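Side-chain contacts in aspartate aminotransferase (Giardia lamblia, PDB 3MEB), which probably catalyses, as a homodimer using pyridoxal 5'-phosphate, the transfer of the amino group between L-aspartate and 2-oxoglutarate: residues F279-G283 with E284-C288; Y90-A94 with G95-F99; Y331-Q334 with V335-D339. All blocks are in the same frame, centred on the assembly; numbering follows the deposited sequence.

Contact 1: residues F279-G283 with E284-C288. With SO4 (sulfate ion), chain E.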
# COMPACT_ATOMS: atom_id res chain seq x y z
N PHE A 279 -7.55 -15.98 -4.85
CA PHE A 279 -8.10 -16.11 -3.50
C PHE A 279 -9.34 -15.26 -3.28
O PHE A 279 -9.92 -15.32 -2.20
CB PHE A 279 -7.08 -15.75 -2.41
CG PHE A 279 -6.01 -16.79 -2.20
CD1 PHE A 279 -4.89 -16.84 -3.03
CD2 PHE A 279 -6.10 -17.70 -1.17
CE1 PHE A 279 -3.89 -17.79 -2.83
CE2 PHE A 279 -5.12 -18.66 -0.96
CZ PHE A 279 -4.01 -18.70 -1.76
N GLY A 280 -9.72 -14.44 -4.25
CA GLY A 280 -10.84 -13.50 -4.08
C GLY A 280 -10.57 -12.43 -3.00
O GLY A 280 -11.50 -11.97 -2.32
N LEU A 281 -9.30 -12.00 -2.87
CA LEU A 281 -8.93 -11.06 -1.82
C LEU A 281 -8.70 -9.65 -2.38
O LEU A 281 -7.93 -8.89 -1.82
CB LEU A 281 -7.70 -11.55 -1.02
CG LEU A 281 -7.87 -12.94 -0.40
CD1 LEU A 281 -6.56 -13.39 0.21
CD2 LEU A 281 -8.98 -12.95 0.63
N TYR A 282 -9.38 -9.35 -3.49
CA TYR A 282 -9.34 -8.04 -4.17
C TYR A 282 -8.98 -6.85 -3.27
O TYR A 282 -7.93 -6.20 -3.43
CB TYR A 282 -10.70 -7.75 -4.84
CG TYR A 282 -11.17 -8.88 -5.74
CD1 TYR A 282 -10.76 -8.92 -7.07
CD2 TYR A 282 -11.99 -9.90 -5.26
CE1 TYR A 282 -11.15 -9.93 -7.89
CE2 TYR A 282 -12.38 -10.93 -6.09
CZ TYR A 282 -11.94 -10.93 -7.41
OH TYR A 282 -12.30 -11.94 -8.25
N GLY A 283 -9.89 -6.54 -2.34
CA GLY A 283 -9.70 -5.40 -1.42
C GLY A 283 -8.68 -5.48 -0.29
O GLY A 283 -8.29 -4.45 0.22
N GLU A 284 -8.24 -6.69 0.10
CA GLU A 284 -7.19 -6.84 1.12
C GLU A 284 -5.82 -6.35 0.64
O GLU A 284 -4.95 -6.04 1.47
CB GLU A 284 -7.02 -8.30 1.58
CG GLU A 284 -8.31 -8.96 2.06
CD GLU A 284 -8.81 -8.45 3.38
OE1 GLU A 284 -8.17 -7.60 4.00
OE2 GLU A 284 -9.86 -8.96 3.84
N ARG A 285 -5.63 -6.29 -0.67
CA ARG A 285 -4.37 -5.82 -1.30
C ARG A 285 -3.14 -6.68 -0.94
O ARG A 285 -2.15 -6.21 -0.33
CB ARG A 285 -4.10 -4.35 -0.94
CG ARG A 285 -5.30 -3.41 -1.05
CD ARG A 285 -6.04 -3.46 -2.40
NE ARG A 285 -5.17 -3.13 -3.51
CZ ARG A 285 -5.05 -3.87 -4.61
NH1 ARG A 285 -5.75 -4.99 -4.74
NH2 ARG A 285 -4.24 -3.49 -5.60
N ILE A 286 -3.20 -7.93 -1.36
CA ILE A 286 -2.22 -8.93 -0.96
C ILE A 286 -1.62 -9.58 -2.18
O ILE A 286 -2.32 -10.10 -3.07
CB ILE A 286 -2.76 -9.97 0.07
CG1 ILE A 286 -1.64 -10.92 0.51
CG2 ILE A 286 -3.98 -10.82 -0.48
CD1 ILE A 286 -0.43 -10.23 1.22
N GLY A 287 -0.29 -9.50 -2.25
CA GLY A 287 0.49 -10.10 -3.31
C GLY A 287 1.94 -10.22 -2.90
O GLY A 287 2.29 -9.93 -1.76
N CYS A 288 2.78 -10.66 -3.83
CA CYS A 288 4.21 -10.86 -3.56
C CYS A 288 5.02 -10.59 -4.82
O CYS A 288 4.59 -10.97 -5.93
CB CYS A 288 4.46 -12.28 -3.11
SG CYS A 288 6.04 -12.56 -2.27
S SO4 E . -4.33 -6.07 -8.19
O1 SO4 E . -3.49 -7.22 -8.40
O2 SO4 E . -5.03 -5.83 -9.43
O3 SO4 E . -5.34 -6.34 -7.17
O4 SO4 E . -3.53 -4.90 -7.90
O HOH W 1 -5.61 -8.46 -3.06
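Leu281 overlaps Ile286 alongside: the two side chains point the same way, and CD1 of Leu281 rests on CG2 of Ile286 at 3.7 Å, with Leu281 CB nearly as close to the same methyl. Ile286 turns its CG1 branch anti to the backbone N (chi1 -176°), which leaves CG2 as the branch that meets the leucine. The chain between them folds back in a tight turn held by polar bonds. Leu281 O receives the N-H of Glu284 N at 2.9 Å, from well above its carbonyl plane. Water 1 donates to the same oxygen at 2.7 Å and accepts from Ile286 N at 3.0 Å, bridging the backbone where it starts to run toward strand 287-292.

Arg285 leaves this turn as a curled chain, bent at both chi2 and chi3. The bends bring its guanidinium back beside the Tyr282 carbonyl, and NH1 donates to Tyr282 O at 2.8 Å, in both the carbonyl and guanidinium planes. The other N-H of Arg285 NH1 runs almost straight (171°) to sulfate O3 at 2.8 Å, while NH2 reaches O4 at 2.8 Å. Trp322 O of the second subunit takes a further bond from NH2.

Ser127, Thr129, Ser274 and Ser276, together with Tyr90 of the second subunit, complete the grip on the sulfate. All four residues of this chain belong to the cofactor pocket, as does Arg285, consistent with the ion marking a site made for the phosphate of pyridoxal 5'-phosphate, which aminotransferases of this family hold with an arginine. Glu284 instead forms a salt bridge with Lys88 of the second subunit. The chemistry implies a guanidinium whose rotation is fixed by backbone carbonyls of both subunits, Tyr282 O and Trp322 O, presenting parallel N-H groups to an anion.

Contact 2: residues Y90-A94 with G95-F99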
# COMPACT_ATOMS: atom_id res chain seq x y z
N TYR A 90 3.18 -4.26 13.47
CA TYR A 90 3.84 -4.12 12.19
C TYR A 90 4.43 -5.50 11.82
O TYR A 90 5.12 -6.10 12.64
CB TYR A 90 4.97 -3.12 12.25
CG TYR A 90 4.59 -1.67 12.41
CD1 TYR A 90 3.78 -1.01 11.47
CD2 TYR A 90 5.08 -0.93 13.49
CE1 TYR A 90 3.48 0.36 11.59
CE2 TYR A 90 4.79 0.44 13.62
CZ TYR A 90 3.98 1.06 12.68
OH TYR A 90 3.69 2.38 12.85
N PRO A 91 4.16 -5.99 10.59
CA PRO A 91 4.82 -7.21 10.17
C PRO A 91 6.29 -6.99 9.83
O PRO A 91 6.78 -5.84 9.79
CB PRO A 91 4.06 -7.60 8.90
CG PRO A 91 3.71 -6.26 8.29
CD PRO A 91 3.39 -5.38 9.48
N PRO A 92 7.01 -8.10 9.64
CA PRO A 92 8.37 -7.99 9.16
C PRO A 92 8.34 -7.26 7.83
O PRO A 92 7.38 -7.41 7.06
CB PRO A 92 8.82 -9.45 9.01
CG PRO A 92 7.96 -10.21 9.88
CD PRO A 92 6.66 -9.48 10.03
N VAL A 93 9.36 -6.46 7.55
CA VAL A 93 9.32 -5.60 6.37
C VAL A 93 9.10 -6.39 5.02
O VAL A 93 8.43 -5.87 4.12
CB VAL A 93 10.57 -4.66 6.30
CG1 VAL A 93 10.50 -3.54 7.40
CG2 VAL A 93 11.85 -5.45 6.46
N ALA A 94 9.66 -7.59 4.88
CA ALA A 94 9.49 -8.40 3.66
C ALA A 94 8.19 -9.18 3.69
O ALA A 94 7.75 -9.68 2.68
CB ALA A 94 10.68 -9.36 3.47
N GLY A 95 7.57 -9.27 4.85
CA GLY A 95 6.31 -10.00 5.03
C GLY A 95 6.52 -11.18 5.94
O GLY A 95 7.66 -11.57 6.19
N PHE A 96 5.44 -11.77 6.45
CA PHE A 96 5.59 -12.97 7.29
C PHE A 96 6.29 -14.11 6.54
O PHE A 96 5.87 -14.46 5.45
CB PHE A 96 4.24 -13.50 7.78
CG PHE A 96 3.41 -12.49 8.51
CD1 PHE A 96 3.90 -11.87 9.65
CD2 PHE A 96 2.13 -12.17 8.07
CE1 PHE A 96 3.12 -10.88 10.32
CE2 PHE A 96 1.35 -11.21 8.72
CZ PHE A 96 1.83 -10.57 9.85
N PRO A 97 7.27 -14.76 7.17
CA PRO A 97 7.92 -15.90 6.49
C PRO A 97 6.97 -16.98 5.99
O PRO A 97 7.15 -17.44 4.88
CB PRO A 97 8.85 -16.45 7.55
CG PRO A 97 9.25 -15.21 8.34
CD PRO A 97 7.95 -14.43 8.43
N LEU A 98 5.97 -17.37 6.78
CA LEU A 98 4.93 -18.32 6.31
C LEU A 98 4.19 -17.86 5.05
O LEU A 98 3.93 -18.67 4.19
CB LEU A 98 3.92 -18.63 7.43
CG LEU A 98 4.44 -19.46 8.61
CD1 LEU A 98 3.37 -19.57 9.77
CD2 LEU A 98 4.89 -20.84 8.15
N PHE A 99 3.88 -16.58 4.94
CA PHE A 99 3.27 -16.02 3.74
C PHE A 99 4.25 -16.12 2.56
O PHE A 99 3.90 -16.60 1.47
CB PHE A 99 2.79 -14.57 3.94
CG PHE A 99 2.46 -13.88 2.65
CD1 PHE A 99 1.24 -14.12 2.02
CD2 PHE A 99 3.37 -13.04 2.03
CE1 PHE A 99 0.95 -13.56 0.81
CE2 PHE A 99 3.08 -12.44 0.84
CZ PHE A 99 1.88 -12.69 0.21
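With chi1 at -56°, CG of Phe96 stands anti to its carbonyl carbon and beside the backbone N, and this swings the ring back along the chain to Pro91 and Pro92. Two neighbouring ring carbons do most of the touching. Phe96 CE1 lies 3.7 Å from Pro91 CB, and Phe96 CD1 3.7 Å from Pro92 CD, so the prolines meet adjoining parts of the ring obliquely. The side chains of Pro92 and Phe96 cross at about a right angle.

What folds the chain over is a type I beta turn from Pro92 to Gly95. Its closing bond runs from Gly95 N to Pro92 O at 2.9 Å, with the donor well above the carbonyl plane; the N-H...O angle is only 137°. Gly95 takes up a positive phi of 115°, and at its backbone angles a CB would clash with Ala94 O, which is why a residue without a side chain fits here. The chain then leaves the turn toward Phe96, the N-cap residue of helix 97-108.

Helix 327-337 covers the cluster, Ile327 packing on both Pro91 and Phe96. Tyr90 points away from the turn and serves the other subunit: its ring meets Tyr282 there edge-to-face, and its OH is hydrogen-bonded to a sulfate. Chemically, the contact is a proline-aromatic cluster beside one turn-closing backbone bond; the two proline rings restrict phi on the way from a cofactor-binding tyrosine to a helix start.

Contact 3: residues Y331-Q334 with V335-D339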
# COMPACT_ATOMS: atom_id res chain seq x y z
N TYR A 331 -2.16 -13.10 6.27
CA TYR A 331 -2.71 -14.10 7.21
C TYR A 331 -3.64 -15.10 6.51
O TYR A 331 -3.49 -16.34 6.65
CB TYR A 331 -3.45 -13.37 8.34
CG TYR A 331 -2.62 -12.71 9.45
CD1 TYR A 331 -1.36 -13.16 9.81
CD2 TYR A 331 -3.18 -11.67 10.21
CE1 TYR A 331 -0.65 -12.57 10.89
CE2 TYR A 331 -2.50 -11.08 11.26
CZ TYR A 331 -1.23 -11.52 11.60
OH TYR A 331 -0.60 -10.91 12.67
N ILE A 332 -4.56 -14.60 5.69
CA ILE A 332 -5.49 -15.52 5.01
C ILE A 332 -4.72 -16.52 4.13
O ILE A 332 -4.92 -17.72 4.22
CB ILE A 332 -6.59 -14.76 4.23
CG1 ILE A 332 -7.45 -13.95 5.24
CG2 ILE A 332 -7.48 -15.72 3.37
CD1 ILE A 332 -8.40 -12.97 4.56
N VAL A 333 -3.83 -16.00 3.27
CA VAL A 333 -3.09 -16.83 2.34
C VAL A 333 -2.23 -17.89 3.04
O VAL A 333 -2.24 -19.07 2.66
CB VAL A 333 -2.23 -15.97 1.39
CG1 VAL A 333 -1.32 -16.84 0.52
CG2 VAL A 333 -3.13 -15.09 0.57
N GLN A 334 -1.50 -17.48 4.07
CA GLN A 334 -0.61 -18.38 4.75
C GLN A 334 -1.39 -19.46 5.52
O GLN A 334 -0.98 -20.62 5.55
CB GLN A 334 0.37 -17.60 5.65
CG GLN A 334 -0.13 -17.17 7.01
CD GLN A 334 0.91 -16.31 7.71
OE1 GLN A 334 1.63 -15.56 7.04
NE2 GLN A 334 1.02 -16.45 9.03
N VAL A 335 -2.50 -19.06 6.13
CA VAL A 335 -3.33 -20.02 6.88
C VAL A 335 -3.91 -21.12 5.94
O VAL A 335 -3.97 -22.32 6.29
CB VAL A 335 -4.44 -19.30 7.66
CG1 VAL A 335 -5.58 -20.30 8.12
CG2 VAL A 335 -3.82 -18.53 8.88
N ILE A 336 -4.35 -20.72 4.76
CA ILE A 336 -4.86 -21.64 3.76
C ILE A 336 -3.73 -22.58 3.28
O ILE A 336 -3.86 -23.81 3.33
CB ILE A 336 -5.50 -20.89 2.55
CG1 ILE A 336 -6.82 -20.24 2.99
CG2 ILE A 336 -5.76 -21.87 1.38
CD1 ILE A 336 -7.47 -19.25 2.01
N VAL A 337 -2.63 -21.99 2.82
CA VAL A 337 -1.60 -22.76 2.13
C VAL A 337 -0.89 -23.81 3.02
O VAL A 337 -0.53 -24.89 2.57
CB VAL A 337 -0.59 -21.83 1.43
CG1 VAL A 337 0.66 -22.63 0.96
CG2 VAL A 337 -1.27 -21.14 0.28
N HIS A 338 -0.74 -23.50 4.30
CA HIS A 338 -0.04 -24.41 5.22
C HIS A 338 -0.96 -25.40 5.93
O HIS A 338 -0.51 -26.14 6.79
CB HIS A 338 0.74 -23.57 6.26
CG HIS A 338 1.88 -22.81 5.65
ND1 HIS A 338 3.11 -23.38 5.44
CD2 HIS A 338 1.97 -21.53 5.21
CE1 HIS A 338 3.92 -22.47 4.91
NE2 HIS A 338 3.25 -21.35 4.75
N ASP A 339 -2.26 -25.38 5.62
CA ASP A 339 -3.18 -26.40 6.15
C ASP A 339 -3.60 -27.28 4.97
O ASP A 339 -4.18 -26.80 4.00
CB ASP A 339 -4.37 -25.73 6.82
CG ASP A 339 -5.31 -26.71 7.45
OD1 ASP A 339 -6.09 -27.32 6.71
OD2 ASP A 339 -5.29 -26.83 8.70
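Tyr331 takes part in the i to i+4 ladder near the end of helix 327-337: its O accepts from Val335 N at 2.9 Å, and CG2 of Val335 sits against the same oxygen at 3.1 Å. Its OH is bonded to Asn87 O. Ile332 O takes the N-H of Ile336, and the two side chains lie side by side, CG2 of Ile332 meeting CD1 of Ile336 at 3.8 Å. Val333 repeats the backbone bond to Val337 N; CG1 of Val333 and CG2 of Val337 are 4.3 Å apart. Gln334 holds CG between its backbone N and carbonyl carbon (chi1 82°), 3.2 Å from Val335 N, and its O accepts from His338 N. The helix packs on helix 70-81, with Ile332 and Val335 on Ile79, and on helix 97-108, with Gln334 on Phe99.

In His338, chi1 (-68°) sets CG beside the backbone N, and chi2 (-84°) turns the ring so that its CD2 edge faces Gln334 O at 3.1 Å. Asp339 caps the next helix through Leu342 N. Gln334 O thus faces both an N-H and a polarised ring C-H, and the ring probably carries a hydrogen on NE2, since its partner there, Leu98 O, can only accept.

The three contacts pack against one another on the same side of the chain's centre, and their centres form a triangle, contact 3 being 13 Å from each of the others. Its helix meets contact 1 through Val333 CG2 on Leu281 CD1 (3.8 Å), and contact 2 where Tyr331 CE1 approaches Phe96 CE2 at 3.2 Å, the two rings nearly parallel. Contacts 1 and 2, about 15 Å apart by centres, join through Phe99 CZ on Ile286 CD1 at 3.5 Å. Contact 1 holds Arg285, about 3 Å from the cofactor at the nearest side-chain atoms, whereas Val333 of contact 3 stays about 11 Å off. Tyr90, at the start of contact 2, reaches the active site of the second subunit, making the pocket a property of the dimer.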